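Local coordinates for protein exoribonuclease II, mitochondrial (Candida glabrata, PDB 6F3H) that probably degrades RNA from the 3' end as the exoribonuclease component of the mitochondrial RNA degradosome, using a magnesium-dependent active site that carries the substitution here, at residues V40-V53 against R63-Y75. The protein carries 1 engineered substitution. Sequence-based numbering, arbitrary orientation.
Sequences VLLKQCTSELTMCV and RYTFAKKDGTLVY
Phe-66 is the bump that Val-40, Leu-42, Thr-50 and Cys-52 close around, on one face of an antiparallel sheet whose strand order, a four-strand meander with the fifth strand returning beside the first, resembles that of SH3-like folds. The hairpin of strands 50-54 and 64-68 joins the two segments. Met-51, a selenomethionine, and Ala-67 form its hydrogen-bonded pair: Met-51 N gives to Ala-67 O at 2.9 Å, and Ala-67 N returns a straighter bond to Met-51 O. Farther along, Val-53 N donates to Thr-65 O with an N-H...O angle of 163°.

The Phe-66 ring is held from two sides. Leu-42 covers one face, its CD2 lying 4.2 Å from the ring centroid in a CH-pi contact; the same methyl meets Val-74 CG1 tip to tip at 4.0 Å, bringing strand 73-76 into the cluster. From the opposite side comes Cys-52, its SG 4.7 Å from the centroid on an oblique line. Cys-52 SG, turned anti to the backbone N (chi1 -172°), also lies 3.8 Å from Tyr-64 CD2, so it touches both aromatic side chains obliquely. Val-40 comes in at about a right angle, CG2 against the CD2-CE2 side of the ring, while the methyl of Thr-50 (CG2) lies against Phe-66 CB, nearer the backbone.

On the other face Met-51 packs on Val-130 and Leu-134 of helix 123-159, while the small Ala-67 makes a hollow for the forked end of Val-53. Val-53 CG1 and CG2 straddle the alanine methyl, each 3.6 Å from Ala-67 CB, and Val-53 CG2 reaches on to touch Thr-65 CG2 at 3.9 Å.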
loop_
_atom_site.group_PDB
_atom_site.type_symbol
_atom_site.label_atom_id
_atom_site.label_comp_id
_atom_site.label_asym_id
_atom_site.label_seq_id
_atom_site.Cartn_x
_atom_site.Cartn_y
_atom_site.Cartn_z
ATOM N N VAL A 40 2.541 21.891 -7.933
ATOM C CA VAL A 40 2.994 20.858 -7.019
ATOM C C VAL A 40 3.612 21.464 -5.778
ATOM O O VAL A 40 4.111 22.588 -5.775
ATOM C CB VAL A 40 4.017 19.928 -7.673
ATOM C CG1 VAL A 40 3.345 19.193 -8.754
ATOM C CG2 VAL A 40 5.129 20.766 -8.211
ATOM N N LEU A 41 3.597 20.666 -4.727
ATOM C CA LEU A 41 4.458 20.838 -3.579
ATOM C C LEU A 41 5.508 19.741 -3.617
ATOM O O LEU A 41 5.183 18.571 -3.818
ATOM C CB LEU A 41 3.672 20.750 -2.283
ATOM C CG LEU A 41 3.238 22.082 -1.721
ATOM C CD1 LEU A 41 3.004 21.859 -0.258
ATOM C CD2 LEU A 41 4.278 23.178 -1.975
ATOM N N LEU A 42 6.759 20.124 -3.460
ATOM C CA LEU A 42 7.850 19.172 -3.449
ATOM C C LEU A 42 8.349 18.915 -2.031
ATOM O O LEU A 42 8.130 19.704 -1.113
ATOM C CB LEU A 42 8.986 19.659 -4.333
ATOM C CG LEU A 42 8.832 19.238 -5.785
ATOM C CD1 LEU A 42 7.418 19.287 -6.238
ATOM C CD2 LEU A 42 9.692 20.096 -6.664
ATOM N N LYS A 43 8.996 17.760 -1.855
ATOM C CA LYS A 43 9.658 17.456 -0.588
ATOM C C LYS A 43 10.836 18.386 -0.348
ATOM O O LYS A 43 11.202 18.642 0.804
ATOM C CB LYS A 43 10.108 16.003 -0.568
ATOM C CG LYS A 43 9.003 15.028 -0.255
ATOM C CD LYS A 43 9.456 13.604 -0.506
ATOM C CE LYS A 43 8.273 12.626 -0.522
ATOM N NZ LYS A 43 8.630 11.215 -0.912
ATOM N N GLN A 44 11.455 18.867 -1.423
ATOM C CA GLN A 44 12.469 19.900 -1.306
ATOM C C GLN A 44 11.855 21.213 -0.830
ATOM O O GLN A 44 12.277 21.771 0.188
ATOM C CB GLN A 44 13.179 20.081 -2.652
ATOM C CG GLN A 44 13.813 18.812 -3.267
ATOM C CD GLN A 44 12.827 17.710 -3.678
ATOM O OE1 GLN A 44 11.722 17.610 -3.139
ATOM N NE2 GLN A 44 13.236 16.872 -4.630
ATOM N N CYS A 45 10.823 21.695 -1.523
ATOM C CA CYS A 45 10.296 23.035 -1.279
ATOM C C CYS A 45 8.937 22.972 -0.614
ATOM O O CYS A 45 7.945 23.421 -1.195
ATOM C CB CYS A 45 10.161 23.823 -2.579
ATOM S SG CYS A 45 11.378 23.392 -3.773
ATOM N N THR A 46 8.879 22.456 0.607
ATOM C CA THR A 46 7.573 22.246 1.196
ATOM C C THR A 46 6.866 23.569 1.488
ATOM O O THR A 46 5.638 23.594 1.579
ATOM C CB THR A 46 7.724 21.348 2.432
ATOM O OG1 THR A 46 7.799 19.978 2.009
ATOM C CG2 THR A 46 6.574 21.496 3.435
ATOM N N SER A 47 7.583 24.686 1.558
ATOM C CA SER A 47 6.944 25.969 1.844
ATOM C C SER A 47 6.869 26.912 0.639
ATOM O O SER A 47 6.447 28.068 0.792
ATOM C CB SER A 47 7.602 26.661 3.040
ATOM O OG SER A 47 6.944 26.258 4.238
ATOM N N GLU A 48 7.220 26.453 -0.559
ATOM C CA GLU A 48 6.993 27.265 -1.743
ATOM C C GLU A 48 6.306 26.423 -2.802
ATOM O O GLU A 48 6.616 25.243 -2.968
ATOM C CB GLU A 48 8.310 27.836 -2.292
ATOM N N LEU A 49 5.353 27.034 -3.499
ATOM C CA LEU A 49 4.742 26.396 -4.650
ATOM C C LEU A 49 5.695 26.292 -5.812
ATOM O O LEU A 49 6.604 27.112 -5.996
ATOM C CB LEU A 49 3.512 27.134 -5.131
ATOM C CG LEU A 49 2.236 26.808 -4.413
ATOM C CD1 LEU A 49 1.189 27.725 -4.941
ATOM C CD2 LEU A 49 1.917 25.385 -4.769
ATOM N N THR A 50 5.441 25.279 -6.620
ATOM C CA THR A 50 6.231 24.982 -7.786
ATOM C C THR A 50 5.275 24.602 -8.888
ATOM O O THR A 50 4.083 24.419 -8.653
ATOM C CB THR A 50 7.217 23.845 -7.499
ATOM O OG1 THR A 50 7.666 23.924 -6.139
ATOM C CG2 THR A 50 8.391 23.988 -8.403
HETATM N N MSE A 51 5.793 24.459 -10.091
HETATM C CA MSE A 51 4.961 23.989 -11.156
HETATM C C MSE A 51 5.730 23.240 -12.205
HETATM O O MSE A 51 6.772 23.680 -12.693
HETATM C CB MSE A 51 4.247 25.133 -11.805
HETATM C CG MSE A 51 3.900 24.828 -13.228
HETATM SE SE MSE A 51 2.533 26.000 -13.864
HETATM C CE MSE A 51 3.052 26.154 -15.746
ATOM N N CYS A 52 5.178 22.102 -12.577
ATOM C CA CYS A 52 5.862 21.244 -13.516
ATOM C C CYS A 52 5.991 21.972 -14.825
ATOM O O CYS A 52 4.995 22.421 -15.384
ATOM C CB CYS A 52 5.095 19.942 -13.710
ATOM S SG CYS A 52 6.051 18.803 -14.667
ATOM N N VAL A 53 7.215 22.130 -15.301
ATOM C CA VAL A 53 7.459 22.847 -16.541
ATOM C C VAL A 53 8.096 21.982 -17.615
ATOM O O VAL A 53 8.117 22.391 -18.782
ATOM C CB VAL A 53 8.302 24.112 -16.290
ATOM C CG1 VAL A 53 7.386 25.207 -15.811
ATOM C CG2 VAL A 53 9.344 23.833 -15.253
ATOM N N ARG A 63 14.128 12.924 -14.513
ATOM C CA ARG A 63 13.470 13.839 -13.600
ATOM C C ARG A 63 12.630 14.873 -14.321
ATOM O O ARG A 63 12.911 15.287 -15.450
ATOM C CB ARG A 63 14.447 14.549 -12.680
ATOM C CG ARG A 63 15.372 13.616 -12.022
ATOM C CD ARG A 63 16.492 14.391 -11.466
ATOM N NE ARG A 63 17.303 14.946 -12.527
ATOM C CZ ARG A 63 18.320 15.765 -12.303
ATOM N NH1 ARG A 63 18.627 16.134 -11.056
ATOM N NH2 ARG A 63 19.007 16.231 -13.334
ATOM N N TYR A 64 11.606 15.308 -13.615
ATOM C CA TYR A 64 10.763 16.364 -14.090
ATOM C C TYR A 64 11.398 17.693 -13.784
ATOM O O TYR A 64 12.145 17.847 -12.819
ATOM C CB TYR A 64 9.416 16.287 -13.412
ATOM C CG TYR A 64 8.595 15.135 -13.885
ATOM C CD1 TYR A 64 8.860 13.840 -13.459
ATOM C CD2 TYR A 64 7.551 15.339 -14.765
ATOM C CE1 TYR A 64 8.092 12.776 -13.904
ATOM C CE2 TYR A 64 6.786 14.299 -15.205
ATOM C CZ TYR A 64 7.047 13.017 -14.780
ATOM O OH TYR A 64 6.240 11.996 -15.253
ATOM N N THR A 65 11.032 18.679 -14.576
ATOM C CA THR A 65 11.498 20.026 -14.354
ATOM C C THR A 65 10.346 20.812 -13.784
ATOM O O THR A 65 9.249 20.812 -14.344
ATOM C CB THR A 65 11.967 20.670 -15.636
ATOM O OG1 THR A 65 12.760 19.725 -16.368
ATOM C CG2 THR A 65 12.755 21.898 -15.314
ATOM N N PHE A 66 10.584 21.433 -12.659
ATOM C CA PHE A 66 9.596 22.276 -12.034
ATOM C C PHE A 66 10.152 23.680 -11.958
ATOM O O PHE A 66 11.360 23.869 -11.857
ATOM C CB PHE A 66 9.270 21.788 -10.664
ATOM C CG PHE A 66 8.842 20.398 -10.636
ATOM C CD1 PHE A 66 9.764 19.374 -10.702
ATOM C CD2 PHE A 66 7.507 20.099 -10.538
ATOM C CE1 PHE A 66 9.348 18.067 -10.656
ATOM C CE2 PHE A 66 7.080 18.810 -10.496
ATOM C CZ PHE A 66 8.002 17.786 -10.555
ATOM N N ALA A 67 9.266 24.662 -11.988
ATOM C CA ALA A 67 9.667 26.051 -11.913
ATOM C C ALA A 67 9.115 26.663 -10.632
ATOM O O ALA A 67 7.945 26.456 -10.294
ATOM C CB ALA A 67 9.166 26.801 -13.138
ATOM N N LYS A 68 9.963 27.396 -9.911
ATOM C CA LYS A 68 9.508 28.146 -8.750
ATOM C C LYS A 68 8.942 29.514 -9.124
ATOM O O LYS A 68 9.018 29.987 -10.264
ATOM C CB LYS A 68 10.595 28.366 -7.694
ATOM C CG LYS A 68 11.247 27.169 -7.033
ATOM C CD LYS A 68 11.733 27.627 -5.652
ATOM C CE LYS A 68 13.010 26.944 -5.187
ATOM N NZ LYS A 68 12.981 26.799 -3.694
ATOM N N LYS A 69 8.382 30.154 -8.099
ATOM C CA LYS A 69 7.849 31.500 -8.227
ATOM C C LYS A 69 8.885 32.450 -8.818
ATOM O O LYS A 69 8.554 33.309 -9.641
ATOM C CB LYS A 69 7.444 31.962 -6.833
ATOM C CG LYS A 69 6.325 32.922 -6.733
ATOM C CD LYS A 69 5.714 32.840 -5.314
ATOM C CE LYS A 69 6.762 32.975 -4.189
ATOM N NZ LYS A 69 6.206 33.103 -2.791
ATOM N N ASP A 70 10.158 32.267 -8.441
ATOM C CA ASP A 70 11.290 33.083 -8.868
ATOM C C ASP A 70 11.748 32.805 -10.291
ATOM O O ASP A 70 12.654 33.485 -10.772
ATOM C CB ASP A 70 12.474 32.851 -7.922
ATOM N N GLY A 71 11.183 31.818 -10.970
ATOM C CA GLY A 71 11.680 31.467 -12.274
ATOM C C GLY A 71 12.846 30.515 -12.198
ATOM O O GLY A 71 13.302 30.021 -13.242
ATOM N N THR A 72 13.338 30.251 -10.987
ATOM C CA THR A 72 14.362 29.243 -10.785
ATOM C C THR A 72 13.715 27.866 -10.927
ATOM O O THR A 72 12.636 27.620 -10.379
ATOM C CB THR A 72 15.008 29.430 -9.399
ATOM O OG1 THR A 72 15.801 28.287 -9.048
ATOM C CG2 THR A 72 13.956 29.652 -8.326
ATOM N N LEU A 73 14.370 26.976 -11.677
ATOM C CA LEU A 73 13.895 25.626 -11.967
ATOM C C LEU A 73 14.303 24.653 -10.863
ATOM O O LEU A 73 15.205 24.924 -10.065
ATOM C CB LEU A 73 14.437 25.125 -13.313
ATOM C CG LEU A 73 14.229 26.043 -14.519
ATOM C CD1 LEU A 73 14.684 25.359 -15.809
ATOM C CD2 LEU A 73 12.779 26.469 -14.601
ATOM N N VAL A 74 13.581 23.538 -10.782
ATOM C CA VAL A 74 13.957 22.426 -9.921
ATOM C C VAL A 74 13.697 21.128 -10.672
ATOM O O VAL A 74 12.649 20.969 -11.309
ATOM C CB VAL A 74 13.213 22.443 -8.569
ATOM C CG1 VAL A 74 13.417 21.143 -7.830
ATOM C CG2 VAL A 74 13.703 23.574 -7.711
ATOM N N TYR A 75 14.679 20.225 -10.641
ATOM C CA TYR A 75 14.578 18.904 -11.248
ATOM C C TYR A 75 14.358 17.910 -10.133
ATOM O O TYR A 75 15.142 17.867 -9.181
ATOM C CB TYR A 75 15.840 18.557 -12.012
ATOM C CG TYR A 75 16.147 19.578 -13.051
ATOM C CD1 TYR A 75 15.523 19.555 -14.292
ATOM C CD2 TYR A 75 17.042 20.589 -12.784
ATOM C CE1 TYR A 75 15.826 20.501 -15.253
ATOM C CE2 TYR A 75 17.342 21.543 -13.719
ATOM C CZ TYR A 75 16.733 21.499 -14.958
ATOM O OH TYR A 75 17.027 22.454 -15.913
#